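Local atomic coordinates of phenazine biosynthesis protein, PhzF family (Bacillus anthracis, PDB entry 3EDN), a protein that belongs to the phenazine biosynthesis PhzF family, has a diaminopimelate epimerase-like fold, and is probably an isomerase-type enzyme whose own substrate is not established. Residues Thr164-Val169 / His198-Glu203. Numbering follows the deposited sequence.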
# COMPACT_ATOMS: atom_id res chain seq x y z
N THR A 164 12.13 25.18 13.84
CA THR A 164 13.59 25.29 13.92
C THR A 164 13.95 26.57 14.69
O THR A 164 13.11 27.45 14.83
CB THR A 164 14.23 25.27 12.50
OG1 THR A 164 15.62 24.96 12.60
CG2 THR A 164 14.02 26.61 11.78
N VAL A 165 15.17 26.66 15.19
CA VAL A 165 15.63 27.88 15.86
C VAL A 165 16.58 28.61 14.92
O VAL A 165 17.64 28.08 14.55
CB VAL A 165 16.37 27.60 17.20
CG1 VAL A 165 16.64 28.90 17.94
CG2 VAL A 165 15.54 26.67 18.09
N ILE A 166 16.18 29.82 14.53
CA ILE A 166 17.05 30.67 13.73
C ILE A 166 18.02 31.37 14.68
O ILE A 166 17.59 32.16 15.53
CB ILE A 166 16.22 31.72 12.95
CG1 ILE A 166 15.22 31.06 11.98
CG2 ILE A 166 17.13 32.69 12.22
CD1 ILE A 166 15.90 30.16 10.91
N VAL A 167 19.31 31.09 14.54
CA VAL A 167 20.37 31.62 15.40
C VAL A 167 21.35 32.47 14.57
O VAL A 167 22.26 31.92 13.93
CB VAL A 167 21.15 30.48 16.08
CG1 VAL A 167 22.19 31.04 17.05
CG2 VAL A 167 20.20 29.55 16.82
N PRO A 168 21.17 33.79 14.57
CA PRO A 168 22.10 34.64 13.82
C PRO A 168 23.52 34.61 14.40
O PRO A 168 23.71 34.84 15.61
CB PRO A 168 21.48 36.04 13.93
CG PRO A 168 19.99 35.78 14.23
CD PRO A 168 20.05 34.57 15.14
N VAL A 169 24.50 34.30 13.55
CA VAL A 169 25.92 34.35 13.92
C VAL A 169 26.66 35.40 13.08
O VAL A 169 26.14 35.89 12.07
CB VAL A 169 26.60 32.95 13.86
CG1 VAL A 169 25.87 31.96 14.77
CG2 VAL A 169 26.64 32.45 12.44
N HIS A 198 19.07 26.09 13.43
CA HIS A 198 19.50 26.52 12.12
C HIS A 198 20.18 27.89 12.16
O HIS A 198 19.54 28.93 11.92
CB HIS A 198 18.29 26.57 11.17
CG HIS A 198 18.68 26.49 9.73
ND1 HIS A 198 18.56 25.33 9.00
CD2 HIS A 198 19.25 27.40 8.90
CE1 HIS A 198 18.99 25.53 7.77
NE2 HIS A 198 19.44 26.78 7.69
N PRO A 199 21.49 27.89 12.46
CA PRO A 199 22.23 29.15 12.49
C PRO A 199 22.30 29.79 11.12
O PRO A 199 22.31 29.09 10.10
CB PRO A 199 23.62 28.73 12.97
CG PRO A 199 23.41 27.39 13.65
CD PRO A 199 22.32 26.74 12.83
N ILE A 200 22.32 31.12 11.09
CA ILE A 200 22.32 31.86 9.84
C ILE A 200 23.29 33.04 9.88
O ILE A 200 23.68 33.52 10.96
CB ILE A 200 20.91 32.40 9.47
CG1 ILE A 200 20.44 33.46 10.48
CG2 ILE A 200 19.92 31.25 9.35
CD1 ILE A 200 19.25 34.25 10.05
N CYS A 201 23.72 33.48 8.70
CA CYS A 201 24.37 34.80 8.57
C CYS A 201 24.10 35.39 7.20
O CYS A 201 23.69 34.68 6.27
CB CYS A 201 25.87 34.73 8.85
SG CYS A 201 26.78 33.61 7.77
N LEU A 202 24.31 36.70 7.04
CA LEU A 202 24.03 37.33 5.75
C LEU A 202 25.21 37.22 4.77
O LEU A 202 25.01 37.31 3.55
CB LEU A 202 23.63 38.80 5.92
CG LEU A 202 22.34 39.03 6.70
CD1 LEU A 202 21.95 40.52 6.68
CD2 LEU A 202 21.21 38.16 6.18
N GLU A 203 26.42 37.03 5.29
CA GLU A 203 27.57 36.72 4.43
C GLU A 203 27.34 35.37 3.75
O GLU A 203 26.93 34.43 4.41
CB GLU A 203 28.89 36.67 5.22
CG GLU A 203 30.11 36.50 4.31
CD GLU A 203 31.43 36.25 5.04
OE1 GLU A 203 31.44 35.90 6.22
OE2 GLU A 203 32.49 36.37 4.38
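Val-165, Val-167 and Val-169 exchange backbone hydrogen bonds with His-198 and Ile-200, which join two parallel strands. His-198 N gives the first bond to Val-165 O at 2.7 Å. The next, Val-167 N to His-198 O, is weak at 3.4 Å. Ile-200 N reaches Val-167 O at 3.0 Å from above the carbonyl plane, 51° out of it. Val-169 N closes the ladder on Ile-200 O at 2.8 Å, nearly straight at 175°. Pro-199 has no N-H, but its CA lies 3.1 Å from Val-167 O in a CA-H...O contact. The strands belong to one half of the diaminopimelate epimerase-like fold, with strand 211-216 beside 196-201 and helix 230-244 over the face of Ile-166 and His-198. On that face Ile-166 CG2 presses on Ile-200 CD1 at 3.4 Å, tighter than usual for carbons. Ile-200 CG1 sits between its backbone N and carbonyl carbon (chi1 66°), which brings it against Pro-168 CA. Val-167 and Pro-199 meet on the other face, CB to CB at 4.3 Å. Among polar side chains, Thr-164 OG1 lies 3.4 Å from His-198 CB and shares a hydrogen bond with Ser-196 OG. His-198 ND1 bonds ND1 of His-215.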